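Local coordinates for protein AxyAgu115A (Amphibacillus xylanus NBRC 15112, PDB 6NPS) that acts as a family GH115 alpha-glucuronidase, probably hydrolysing glucuronic acid side groups from xylans such as arabinoglucuronoxylan, at residues 481-486 against 509-514; 514-519 against 539-544; 520-525 against 576-581; 528-533 against 584-589. The protein carries 3 engineered substitutions. All blocks are in the same frame, centred on the assembly; numbering follows the deposited sequence.

Contact 1: 481-486 against 509-514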
loop_
_atom_site.group_PDB
_atom_site.type_symbol
_atom_site.label_atom_id
_atom_site.label_comp_id
_atom_site.label_asym_id
_atom_site.label_seq_id
_atom_site.Cartn_x
_atom_site.Cartn_y
_atom_site.Cartn_z
ATOM N N LYS A 481 32.918 19.043 -22.627
ATOM C CA LYS A 481 34.269 18.859 -22.101
ATOM C C LYS A 481 34.300 18.550 -20.600
ATOM O O LYS A 481 35.390 18.534 -20.011
ATOM C CB LYS A 481 35.131 20.097 -22.405
ATOM C CG LYS A 481 35.371 20.280 -23.911
ATOM C CD LYS A 481 36.834 20.028 -24.291
ATOM C CE LYS A 481 37.004 19.713 -25.791
ATOM N NZ LYS A 481 37.128 18.259 -26.146
ATOM N N THR A 482 33.145 18.302 -19.960
ATOM C CA THR A 482 33.184 17.998 -18.531
ATOM C C THR A 482 33.761 16.606 -18.286
ATOM O O THR A 482 34.336 16.365 -17.223
ATOM C CB THR A 482 31.794 18.159 -17.862
ATOM O OG1 THR A 482 30.844 17.291 -18.469
ATOM C CG2 THR A 482 31.266 19.621 -17.985
ATOM N N ASP A 483 33.635 15.686 -19.247
ATOM C CA ASP A 483 34.359 14.421 -19.137
ATOM C C ASP A 483 35.863 14.652 -19.135
ATOM O O ASP A 483 36.590 14.039 -18.346
ATOM C CB ASP A 483 34.000 13.475 -20.288
ATOM C CG ASP A 483 32.643 12.814 -20.114
ATOM O OD1 ASP A 483 31.959 13.064 -19.087
ATOM O OD2 ASP A 483 32.256 12.038 -21.024
ATOM N N ASP A 484 36.359 15.456 -20.079
ATOM C CA ASP A 484 37.769 15.854 -20.057
ATOM C C ASP A 484 38.146 16.553 -18.750
ATOM O O ASP A 484 39.236 16.316 -18.208
ATOM C CB ASP A 484 38.083 16.758 -21.245
ATOM C CG ASP A 484 38.157 15.982 -22.555
ATOM O OD1 ASP A 484 38.162 14.725 -22.522
ATOM O OD2 ASP A 484 38.199 16.632 -23.619
ATOM N N TYR A 485 37.275 17.428 -18.230
ATOM C CA TYR A 485 37.577 18.057 -16.939
ATOM C C TYR A 485 37.741 16.991 -15.862
ATOM O O TYR A 485 38.701 17.014 -15.080
ATOM C CB TYR A 485 36.475 19.033 -16.495
ATOM C CG TYR A 485 36.894 19.707 -15.186
ATOM C CD1 TYR A 485 37.645 20.859 -15.208
ATOM C CD2 TYR A 485 36.580 19.136 -13.931
ATOM C CE1 TYR A 485 38.081 21.482 -14.010
ATOM C CE2 TYR A 485 37.000 19.720 -12.751
ATOM C CZ TYR A 485 37.745 20.894 -12.795
ATOM O OH TYR A 485 38.158 21.480 -11.632
ATOM N N THR A 486 36.808 16.031 -15.825
ATOM C CA THR A 486 36.856 14.997 -14.797
ATOM C C THR A 486 38.155 14.228 -14.894
ATOM O O THR A 486 38.843 14.013 -13.887
ATOM C CB THR A 486 35.637 14.075 -14.939
ATOM O OG1 THR A 486 34.464 14.888 -14.917
ATOM C CG2 THR A 486 35.518 13.040 -13.798
ATOM N N LEU A 509 33.604 5.568 -11.986
ATOM C CA LEU A 509 32.987 5.703 -10.664
ATOM C C LEU A 509 32.406 7.099 -10.473
ATOM O O LEU A 509 31.268 7.250 -10.016
ATOM C CB LEU A 509 34.012 5.435 -9.543
ATOM C CG LEU A 509 34.499 3.993 -9.472
ATOM C CD1 LEU A 509 35.560 3.812 -8.409
ATOM C CD2 LEU A 509 33.305 3.063 -9.201
ATOM N N LEU A 510 33.200 8.140 -10.788
ATOM C CA LEU A 510 32.777 9.514 -10.488
ATOM C C LEU A 510 31.640 9.931 -11.406
ATOM O O LEU A 510 30.623 10.481 -10.952
ATOM C CB LEU A 510 33.949 10.502 -10.655
ATOM C CG LEU A 510 35.153 10.299 -9.756
ATOM C CD1 LEU A 510 36.198 11.421 -9.991
ATOM C CD2 LEU A 510 34.652 10.320 -8.337
ATOM N N ASN A 511 31.814 9.684 -12.703
ATOM C CA ASN A 511 30.769 9.964 -13.674
ATOM C C ASN A 511 29.547 9.107 -13.405
ATOM O O ASN A 511 28.407 9.585 -13.487
ATOM C CB ASN A 511 31.298 9.709 -15.080
ATOM C CG ASN A 511 30.498 10.432 -16.125
ATOM O OD1 ASN A 511 30.624 11.647 -16.280
ATOM N ND2 ASN A 511 29.652 9.699 -16.839
ATOM N N GLY A 512 29.772 7.835 -13.071
ATOM C CA GLY A 512 28.737 6.902 -12.691
ATOM C C GLY A 512 27.900 7.296 -11.497
ATOM O O GLY A 512 26.674 7.406 -11.623
ATOM N N TYR A 513 28.509 7.490 -10.319
ATOM C CA TYR A 513 27.676 7.755 -9.152
ATOM C C TYR A 513 26.968 9.106 -9.271
ATOM O O TYR A 513 25.811 9.243 -8.839
ATOM C CB TYR A 513 28.502 7.642 -7.846
ATOM C CG TYR A 513 29.093 8.932 -7.284
ATOM C CD1 TYR A 513 28.305 9.846 -6.585
ATOM C CD2 TYR A 513 30.471 9.199 -7.397
ATOM C CE1 TYR A 513 28.853 11.026 -6.055
ATOM C CE2 TYR A 513 31.034 10.409 -6.862
ATOM C CZ TYR A 513 30.206 11.299 -6.200
ATOM O OH TYR A 513 30.753 12.486 -5.673
ATOM N N THR A 514 27.613 10.113 -9.883
ATOM C CA THR A 514 26.970 11.427 -9.900
ATOM C C THR A 514 25.775 11.462 -10.846
ATOM O O THR A 514 24.787 12.165 -10.561
ATOM C CB THR A 514 27.967 12.568 -10.250
ATOM O OG1 THR A 514 28.659 12.319 -11.502
ATOM C CG2 THR A 514 28.985 12.794 -9.122
HETATM O O HOH W 1 31.629 14.068 -14.366
#

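Contact 2: 514-519 against 539-544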
loop_
_atom_site.group_PDB
_atom_site.type_symbol
_atom_site.label_atom_id
_atom_site.label_comp_id
_atom_site.label_asym_id
_atom_site.label_seq_id
_atom_site.Cartn_x
_atom_site.Cartn_y
_atom_site.Cartn_z
ATOM N N THR A 514 27.613 10.113 -9.883
ATOM C CA THR A 514 26.970 11.427 -9.900
ATOM C C THR A 514 25.775 11.462 -10.846
ATOM O O THR A 514 24.787 12.165 -10.561
ATOM C CB THR A 514 27.967 12.568 -10.250
ATOM O OG1 THR A 514 28.659 12.319 -11.502
ATOM C CG2 THR A 514 28.985 12.794 -9.122
ATOM N N LYS A 515 25.834 10.721 -11.963
ATOM C CA LYS A 515 24.661 10.614 -12.830
ATOM C C LYS A 515 23.477 9.985 -12.094
ATOM O O LYS A 515 22.356 10.500 -12.134
ATOM C CB LYS A 515 24.968 9.796 -14.113
ATOM C CG LYS A 515 23.796 10.051 -15.091
ATOM C CD LYS A 515 23.929 9.448 -16.423
ATOM C CE LYS A 515 22.630 9.652 -17.236
ATOM N NZ LYS A 515 22.549 10.877 -18.052
ATOM N N ILE A 516 23.711 8.867 -11.412
ATOM C CA ILE A 516 22.642 8.182 -10.678
ATOM C C ILE A 516 22.131 9.027 -9.494
ATOM O O ILE A 516 20.918 9.192 -9.307
ATOM C CB ILE A 516 23.132 6.791 -10.242
ATOM C CG1 ILE A 516 23.353 5.916 -11.488
ATOM C CG2 ILE A 516 22.116 6.161 -9.243
ATOM C CD1 ILE A 516 24.420 4.889 -11.246
ATOM N N ALA A 517 23.036 9.610 -8.701
ATOM C CA ALA A 517 22.592 10.444 -7.588
ATOM C C ALA A 517 21.776 11.636 -8.063
ATOM O O ALA A 517 20.803 12.031 -7.397
ATOM C CB ALA A 517 23.774 10.961 -6.751
ATOM N N HIS A 518 22.143 12.219 -9.165
ATOM C CA HIS A 518 21.434 13.335 -9.645
ATOM C C HIS A 518 20.072 12.987 -10.153
ATOM O O HIS A 518 19.255 13.793 -10.208
ATOM C CB HIS A 518 22.300 14.220 -10.529
ATOM C CG HIS A 518 21.911 14.232 -11.953
ATOM N ND1 HIS A 518 21.940 13.111 -12.726
ATOM C CD2 HIS A 518 21.508 15.238 -12.753
ATOM C CE1 HIS A 518 21.551 13.421 -13.940
ATOM N NE2 HIS A 518 21.284 14.705 -13.981
ATOM N N ASN A 519 19.855 11.764 -10.532
ATOM C CA ASN A 519 18.539 11.332 -11.005
ATOM C C ASN A 519 17.526 11.214 -9.861
ATOM O O ASN A 519 16.314 11.376 -10.093
ATOM C CB ASN A 519 18.646 9.988 -11.742
ATOM C CG ASN A 519 19.132 10.167 -13.155
ATOM O OD1 ASN A 519 19.221 11.306 -13.622
ATOM N ND2 ASN A 519 19.425 9.052 -13.867
ATOM N N ASP A 539 16.266 -3.435 -12.803
ATOM C CA ASP A 539 17.363 -4.387 -12.952
ATOM C C ASP A 539 18.527 -3.824 -13.752
ATOM O O ASP A 539 19.690 -4.168 -13.486
ATOM C CB ASP A 539 16.842 -5.678 -13.600
ATOM C CG ASP A 539 15.978 -6.500 -12.622
ATOM O OD1 ASP A 539 14.912 -6.996 -13.050
ATOM O OD2 ASP A 539 16.348 -6.627 -11.426
ATOM N N GLN A 540 18.261 -2.981 -14.744
ATOM C CA GLN A 540 19.383 -2.340 -15.431
ATOM C C GLN A 540 20.175 -1.435 -14.483
ATOM O O GLN A 540 21.410 -1.420 -14.518
ATOM C CB GLN A 540 18.889 -1.549 -16.651
ATOM C CG GLN A 540 18.732 -2.483 -17.841
ATOM C CD GLN A 540 17.853 -1.943 -18.955
ATOM O OE1 GLN A 540 17.488 -0.758 -18.983
ATOM N NE2 GLN A 540 17.525 -2.819 -19.897
ATOM N N LEU A 541 19.494 -0.667 -13.629
ATOM C CA LEU A 541 20.239 0.191 -12.698
ATOM C C LEU A 541 20.984 -0.644 -11.642
ATOM O O LEU A 541 22.156 -0.377 -11.346
ATOM C CB LEU A 541 19.270 1.184 -12.044
ATOM C CG LEU A 541 19.852 2.190 -11.053
ATOM C CD1 LEU A 541 21.102 2.864 -11.716
ATOM C CD2 LEU A 541 18.789 3.236 -10.718
ATOM N N LEU A 542 20.341 -1.701 -11.100
ATOM C CA LEU A 542 21.049 -2.612 -10.180
ATOM C C LEU A 542 22.313 -3.192 -10.805
ATOM O O LEU A 542 23.342 -3.362 -10.121
ATOM C CB LEU A 542 20.113 -3.758 -9.731
ATOM C CG LEU A 542 19.152 -3.285 -8.628
ATOM C CD1 LEU A 542 18.018 -4.303 -8.423
ATOM C CD2 LEU A 542 19.891 -3.043 -7.278
ATOM N N ASP A 543 22.249 -3.554 -12.092
ATOM C CA ASP A 543 23.421 -4.120 -12.744
ATOM C C ASP A 543 24.520 -3.076 -12.919
ATOM O O ASP A 543 25.697 -3.391 -12.735
ATOM C CB ASP A 543 23.040 -4.720 -14.091
ATOM C CG ASP A 543 22.184 -5.960 -13.947
ATOM O OD1 ASP A 543 22.218 -6.575 -12.854
ATOM O OD2 ASP A 543 21.476 -6.310 -14.926
ATOM N N ARG A 544 24.164 -1.841 -13.294
ATOM C CA ARG A 544 25.139 -0.739 -13.318
ATOM C C ARG A 544 25.771 -0.508 -11.951
ATOM O O ARG A 544 26.988 -0.329 -11.835
ATOM C CB ARG A 544 24.464 0.549 -13.799
ATOM C CG ARG A 544 24.407 0.695 -15.315
ATOM C CD ARG A 544 23.377 1.716 -15.763
ATOM N NE ARG A 544 23.803 3.091 -15.497
ATOM C CZ ARG A 544 22.963 4.098 -15.252
ATOM N NH1 ARG A 544 21.656 3.877 -15.240
ATOM N NH2 ARG A 544 23.428 5.318 -15.026
#

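Contact 3: 520-525 against 576-581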
loop_
_atom_site.group_PDB
_atom_site.type_symbol
_atom_site.label_atom_id
_atom_site.label_comp_id
_atom_site.label_asym_id
_atom_site.label_seq_id
_atom_site.Cartn_x
_atom_site.Cartn_y
_atom_site.Cartn_z
ATOM N N ARG A 520 17.983 10.899 -8.645
ATOM C CA ARG A 520 17.104 10.922 -7.457
ATOM C C ARG A 520 18.027 11.102 -6.268
ATOM O O ARG A 520 18.746 10.157 -5.916
ATOM C CB ARG A 520 16.319 9.626 -7.333
ATOM C CG ARG A 520 15.276 9.613 -6.211
ATOM C CD ARG A 520 14.211 10.651 -6.577
ATOM N NE ARG A 520 13.056 10.521 -5.757
ATOM C CZ ARG A 520 11.815 10.773 -6.128
ATOM N NH1 ARG A 520 11.527 11.160 -7.365
ATOM N NH2 ARG A 520 10.858 10.613 -5.236
ATOM N N ARG A 521 18.023 12.301 -5.649
ATOM C CA ARG A 521 19.004 12.581 -4.617
ATOM C C ARG A 521 18.760 11.674 -3.397
ATOM O O ARG A 521 17.648 11.174 -3.187
ATOM C CB ARG A 521 18.929 14.064 -4.248
ATOM C CG ARG A 521 19.325 14.995 -5.416
ATOM C CD ARG A 521 19.539 16.395 -4.846
ATOM N NE ARG A 521 19.440 17.486 -5.813
ATOM C CZ ARG A 521 20.487 18.062 -6.406
ATOM N NH1 ARG A 521 21.727 17.617 -6.165
ATOM N NH2 ARG A 521 20.303 19.081 -7.236
ATOM N N PRO A 522 19.805 11.401 -2.614
ATOM C CA PRO A 522 19.740 10.318 -1.605
ATOM C C PRO A 522 18.553 10.355 -0.647
ATOM O O PRO A 522 17.881 9.331 -0.477
ATOM C CB PRO A 522 21.055 10.521 -0.838
ATOM C CG PRO A 522 21.978 11.080 -1.824
ATOM C CD PRO A 522 21.191 11.869 -2.823
ATOM N N GLU A 523 18.323 11.485 0.032
ATOM C CA GLU A 523 17.261 11.563 1.027
ATOM C C GLU A 523 15.894 11.344 0.394
ATOM O O GLU A 523 14.958 10.880 1.061
ATOM C CB GLU A 523 17.308 12.941 1.733
ATOM C CG GLU A 523 18.564 13.181 2.569
ATOM C CD GLU A 523 19.725 13.890 1.801
ATOM O OE1 GLU A 523 19.834 13.717 0.532
ATOM O OE2 GLU A 523 20.529 14.610 2.496
ATOM N N ALA A 524 15.753 11.695 -0.880
ATOM C CA ALA A 524 14.504 11.533 -1.606
ATOM C C ALA A 524 14.359 10.150 -2.253
ATOM O O ALA A 524 13.333 9.881 -2.862
ATOM C CB ALA A 524 14.401 12.600 -2.715
ATOM N N MET A 525 15.405 9.345 -2.267
ATOM C CA MET A 525 15.291 8.011 -2.857
ATOM C C MET A 525 14.458 7.131 -1.927
ATOM O O MET A 525 14.462 7.299 -0.701
ATOM C CB MET A 525 16.691 7.445 -3.098
ATOM C CG MET A 525 16.786 6.130 -3.937
ATOM S SD MET A 525 15.724 5.969 -5.398
ATOM C CE MET A 525 16.058 4.259 -5.792
ATOM N N VAL A 576 30.260 4.649 -2.969
ATOM C CA VAL A 576 29.617 3.546 -2.280
ATOM C C VAL A 576 28.480 4.062 -1.431
ATOM O O VAL A 576 27.414 3.442 -1.359
ATOM C CB VAL A 576 30.648 2.761 -1.437
ATOM C CG1 VAL A 576 29.943 1.703 -0.582
ATOM C CG2 VAL A 576 31.727 2.113 -2.351
ATOM N N GLY A 577 28.660 5.230 -0.812
ATOM C CA GLY A 577 27.595 5.774 -0.001
ATOM C C GLY A 577 26.342 6.005 -0.809
ATOM O O GLY A 577 25.255 5.583 -0.422
ATOM N N ASN A 578 26.477 6.700 -1.938
ATOM C CA ASN A 578 25.325 6.960 -2.796
ATOM C C ASN A 578 24.759 5.669 -3.379
ATOM O O ASN A 578 23.542 5.448 -3.396
ATOM C CB ASN A 578 25.749 7.867 -3.952
ATOM C CG ASN A 578 25.476 9.340 -3.676
ATOM O OD1 ASN A 578 24.343 9.730 -3.375
ATOM N ND2 ASN A 578 26.531 10.166 -3.774
ATOM N N LEU A 579 25.628 4.831 -3.924
ATOM C CA LEU A 579 25.105 3.723 -4.707
ATOM C C LEU A 579 24.614 2.579 -3.830
ATOM O O LEU A 579 23.682 1.869 -4.227
ATOM C CB LEU A 579 26.164 3.221 -5.684
ATOM C CG LEU A 579 26.512 4.273 -6.746
ATOM C CD1 LEU A 579 27.297 3.596 -7.818
ATOM C CD2 LEU A 579 25.275 4.911 -7.358
ATOM N N ASN A 580 25.231 2.357 -2.667
ATOM C CA ASN A 580 24.660 1.387 -1.732
ATOM C C ASN A 580 23.250 1.803 -1.310
ATOM O O ASN A 580 22.339 0.964 -1.190
ATOM C CB ASN A 580 25.563 1.238 -0.520
ATOM C CG ASN A 580 24.989 0.273 0.524
ATOM O OD1 ASN A 580 24.989 -0.931 0.313
ATOM N ND2 ASN A 580 24.496 0.800 1.627
ATOM N N LEU A 581 23.040 3.108 -1.114
ATOM C CA LEU A 581 21.709 3.575 -0.724
ATOM C C LEU A 581 20.695 3.384 -1.853
ATOM O O LEU A 581 19.545 2.994 -1.598
ATOM C CB LEU A 581 21.783 5.058 -0.363
ATOM C CG LEU A 581 20.445 5.656 0.096
ATOM C CD1 LEU A 581 20.805 6.741 1.096
ATOM C CD2 LEU A 581 19.701 6.298 -1.079
#

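Contact 4: 528-533 against 584-589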
loop_
_atom_site.group_PDB
_atom_site.type_symbol
_atom_site.label_atom_id
_atom_site.label_comp_id
_atom_site.label_asym_id
_atom_site.label_seq_id
_atom_site.Cartn_x
_atom_site.Cartn_y
_atom_site.Cartn_z
ATOM N N ASP A 528 9.754 2.219 -4.845
ATOM C CA ASP A 528 8.803 2.487 -5.916
ATOM C C ASP A 528 8.995 3.855 -6.570
ATOM O O ASP A 528 8.102 4.339 -7.263
ATOM C CB ASP A 528 7.352 2.346 -5.425
ATOM C CG ASP A 528 7.009 0.902 -5.009
ATOM O OD1 ASP A 528 7.582 -0.045 -5.591
ATOM O OD2 ASP A 528 6.167 0.723 -4.097
ATOM N N VAL A 529 10.133 4.508 -6.387
ATOM C CA VAL A 529 10.465 5.615 -7.286
ATOM C C VAL A 529 10.698 5.064 -8.682
ATOM O O VAL A 529 10.021 5.433 -9.645
ATOM C CB VAL A 529 11.675 6.393 -6.744
ATOM C CG1 VAL A 529 12.187 7.400 -7.771
ATOM C CG2 VAL A 529 11.256 7.090 -5.366
ATOM N N TYR A 530 11.622 4.126 -8.793
ATOM C CA TYR A 530 11.771 3.311 -9.993
ATOM C C TYR A 530 10.770 2.155 -9.944
ATOM O O TYR A 530 10.471 1.618 -8.874
ATOM C CB TYR A 530 13.177 2.727 -10.081
ATOM C CG TYR A 530 14.259 3.744 -10.336
ATOM C CD1 TYR A 530 14.737 4.560 -9.299
ATOM C CD2 TYR A 530 14.817 3.887 -11.625
ATOM C CE1 TYR A 530 15.714 5.512 -9.531
ATOM C CE2 TYR A 530 15.816 4.820 -11.872
ATOM C CZ TYR A 530 16.260 5.621 -10.815
ATOM O OH TYR A 530 17.237 6.563 -11.018
ATOM N N HIS A 531 10.236 1.778 -11.096
ATOM C CA HIS A 531 9.260 0.704 -11.062
ATOM C C HIS A 531 9.982 -0.617 -10.821
ATOM O O HIS A 531 11.056 -0.844 -11.375
ATOM C CB HIS A 531 8.463 0.645 -12.365
ATOM C CG HIS A 531 7.196 -0.134 -12.228
ATOM N ND1 HIS A 531 7.161 -1.499 -12.380
ATOM C CD2 HIS A 531 5.950 0.239 -11.854
ATOM C CE1 HIS A 531 5.933 -1.935 -12.145
ATOM N NE2 HIS A 531 5.177 -0.901 -11.830
ATOM N N PRO A 532 9.424 -1.506 -10.004
ATOM C CA PRO A 532 10.113 -2.772 -9.707
ATOM C C PRO A 532 10.363 -3.642 -10.942
ATOM O O PRO A 532 11.356 -4.379 -10.952
ATOM C CB PRO A 532 9.158 -3.482 -8.727
ATOM C CG PRO A 532 8.293 -2.468 -8.243
ATOM C CD PRO A 532 8.158 -1.387 -9.292
ATOM N N VAL A 533 9.501 -3.599 -11.975
ATOM C CA VAL A 533 9.675 -4.481 -13.139
ATOM C C VAL A 533 9.655 -3.763 -14.506
ATOM O O VAL A 533 10.349 -4.198 -15.433
ATOM C CB VAL A 533 8.629 -5.630 -13.159
ATOM C CG1 VAL A 533 8.802 -6.597 -11.976
ATOM C CG2 VAL A 533 7.171 -5.125 -13.241
ATOM N N MET A 584 19.864 -0.353 -2.041
ATOM C CA MET A 584 19.002 -0.758 -0.942
ATOM C C MET A 584 17.545 -0.538 -1.289
ATOM O O MET A 584 16.707 -1.416 -1.075
ATOM C CB MET A 584 19.349 0.031 0.320
ATOM C CG MET A 584 18.435 -0.313 1.504
ATOM S SD MET A 584 18.909 0.698 2.957
ATOM C CE MET A 584 18.276 2.291 2.467
ATOM N N TRP A 585 17.225 0.650 -1.796
ATOM C CA TRP A 585 15.838 0.977 -2.106
ATOM C C TRP A 585 15.321 0.224 -3.324
ATOM O O TRP A 585 14.137 -0.106 -3.388
ATOM C CB TRP A 585 15.702 2.476 -2.328
ATOM C CG TRP A 585 15.740 3.261 -1.026
ATOM C CD1 TRP A 585 16.675 4.184 -0.655
ATOM C CD2 TRP A 585 14.780 3.201 0.029
ATOM N NE1 TRP A 585 16.352 4.711 0.575
ATOM C CE2 TRP A 585 15.197 4.121 1.023
ATOM C CE3 TRP A 585 13.598 2.451 0.230
ATOM C CZ2 TRP A 585 14.482 4.329 2.211
ATOM C CZ3 TRP A 585 12.888 2.648 1.408
ATOM C CH2 TRP A 585 13.328 3.594 2.388
ATOM N N LEU A 586 16.161 0.055 -4.347
ATOM C CA LEU A 586 15.774 -0.700 -5.524
ATOM C C LEU A 586 15.486 -2.158 -5.168
ATOM O O LEU A 586 14.490 -2.720 -5.633
ATOM C CB LEU A 586 16.869 -0.609 -6.584
ATOM C CG LEU A 586 17.053 0.790 -7.176
ATOM C CD1 LEU A 586 18.335 0.788 -7.990
ATOM C CD2 LEU A 586 15.903 1.148 -8.025
ATOM N N LEU A 587 16.340 -2.778 -4.342
ATOM C CA LEU A 587 16.049 -4.127 -3.831
ATOM C C LEU A 587 14.783 -4.162 -2.989
ATOM O O LEU A 587 14.048 -5.162 -2.994
ATOM C CB LEU A 587 17.247 -4.653 -3.008
ATOM C CG LEU A 587 18.509 -4.936 -3.810
ATOM C CD1 LEU A 587 19.638 -5.156 -2.852
ATOM C CD2 LEU A 587 18.359 -6.246 -4.749
ATOM N N ASN A 588 14.546 -3.120 -2.178
ATOM C CA ASN A 588 13.321 -3.064 -1.394
ATOM C C ASN A 588 12.095 -3.044 -2.310
ATOM O O ASN A 588 11.056 -3.650 -1.990
ATOM C CB ASN A 588 13.367 -1.818 -0.465
ATOM C CG ASN A 588 12.198 -1.733 0.512
ATOM O OD1 ASN A 588 11.829 -0.626 0.928
ATOM N ND2 ASN A 588 11.649 -2.874 0.929
ATOM N N GLY A 589 12.184 -2.327 -3.428
ATOM C CA GLY A 589 11.104 -2.366 -4.408
ATOM C C GLY A 589 10.862 -3.766 -4.970
ATOM O O GLY A 589 9.718 -4.200 -5.081
HETATM O O HOH W 2 7.304 -2.539 -4.973
#

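Contact 1: 481-486 against 509-514
The D483 carboxylate and the N511 amide cross at about a right angle, planes 83° apart, and meet oxygen to oxygen, with D483 OD1 3.4 Å from N511 OD1. Both oxygens are acceptors, so this is an approach without a bond and probably a mildly unfavourable one electrostatically. Further along helix 500-519, on a side that does not meet 481-486, the Y513 ring carries CG2 of T514 over one face, near the rim, and has CD2 of L510 in plane at its edge.

The polar link between the two helices is a water, which donates to T486 OG1 at 3.0 Å and to N511 OD1 at 3.2 Å. The T486 hydroxyl is beside its backbone N (chi1 -54°), which turns it back to donate to T482 O at a distance of 2.7 Å from OG1. That carbonyl also accepts from T486 N, and the two donors reach it from opposite faces of its plane. Threonine suits this place because its other branch, CG2, is apolar and rests 4.2 Å from CD1 of L510. With an alanine here, the water would probably lose one anchor and L510 CD1 its methyl neighbour.

The contact is a light touch between consecutive helices, 482-494 and 500-519, both within the GH115 family region. L428 of helix 428-440 packs on T482 and T486, while Y485 meets W474 and F463 edge-to-face. Beyond the second helix, helices 537-558 and 564-596 cover L509, and the latter also packs against Y513.

Contact 2: 514-519 against 539-544
I516 and L541 mark the closest backbone approach, with CA atoms 8.6 Å apart, in a pair of helices packed roughly antiparallel. The axes of the short segments run at 140° to each other and come no nearer than 12.3 Å, a wide gap that large side chains have to bridge.

I516 and R544 do most of this, with L541 behind them. The CG1-CD1 arm of isoleucine is long enough to span the gap and lie under R544; it also meets L541, whose CD1 is 3.8 Å from I516 CG1, the two side chains lying alongside and pointing opposite ways. Both are apolar and buried, and L586 of helix 564-596 also packs on L541. Cut back to an alanine, I516 would probably leave a gap beside L541 and deprive the R544 guanidinium of its apolar platform.

Towards the surface, R544 folds over the pair, its chain bent at chi3 (73°) to bring the flat group in. K515 runs outward nearby; its NZ donates to the carbonyls of G822, G824 and T826, and stays 6.4 Å from R544 NH2. The guanidinium has CD1 of I516 over one face, while its NH2 lies 3.6 Å from I516 CG1.

Contact 3: 520-525 against 576-581
L581, P522 and N578 supply most of the surface buried where the loop 520-525 lies against helix 564-596. L581 contributes the largest share. Its CG is anti to the backbone N (chi1 -179°), which extends the isobutyl group from the helix towards the loop; CD2 comes 3.8 Å from M525 CB, and the same methyl rests 3.6 Å from P522 O. The other methyl, CD1, lies 4.3 Å from P522 CB. A branched leucine is well suited here, since one methyl can serve the proline ring and the other the base of the methionine.

P522 opens a short turn of helical backbone conformation, and having no N-H it leaves no donor to satisfy at that point. Its carbonyl accepts from M525 N, closing the turn, which is clasped on its far side by a nearly straight bond from R520 NE to A524 O, 3.0 Å long. The ring of P522 meets N578, with CG only 3.1 Å from N578 OD1.

Just beyond the two segments, Q582 NE2, on the next residue of the helix, donates to R520 O and ties loop to helix. Within them the attraction is apolar and rests on matched shape: the N578 amide spends its N-H groups on N424 O and P574 O, and gives the proline its carbonyl oxygen alone.

Contact 4: 528-533 against 584-589
Y530 and P532 press against helix 564-596 from the irregular connection that joins helices 500-519 and 537-558. The tight part is apolar. CD2 of L586 lies 3.8 Å from CB of Y530 and at the same distance from its CG and CD1, so that one methyl touches the root of the tyrosine and the near side of its ring, which it approaches obliquely. L586 leaves the helix with CG beside the backbone N (chi1 -67°), and this swings the branch towards the loop although its CB does not aim there. Tyrosine fits because the rest of its ring continues past L586 to L541 of helix 537-558 and to Y957.

A turn further on, the backbones themselves come close: the CA atoms of P532 and G589 are 5.4 Å apart. The compact proline ring lies against the G589 carbonyl, in keeping with these close backbones, and P532 CB rests 3.8 Å from G589 O.

The looser side is polar and hydrated. D528 skirts the helix, its OD1 4.4 Å from G589 CA. Its charge is answered by a salt bridge from OD2 to K592 NZ, so the two carboxylate oxygens have different partners. The polar link across is a water that donates to G589 O at 2.9 Å and to D528 OD1 at 2.6 Å.

How the contacts relate
Contact 1 closes before the others open; the segments of contacts 2, 3 and 4 interleave along the chain within one helical region. Contacts 1 and 2 share T514 on helix 500-519, their centres 14 Å apart. Contact 2 lies about 10 Å from contact 3 and 12 Å from contact 4, centre to centre. Helix 564-596 serves contacts 3 and 4, which meet where M525 CE lies 3.8 Å from L586 CD2. Between contacts 2 and 4, L541 CD2 reaches Y530 CZ at 3.5 Å, while A517 CB lies 3.6 Å from N578 OD1 of contact 3. No ligand takes part in these contacts, which join helices and their connecting loop.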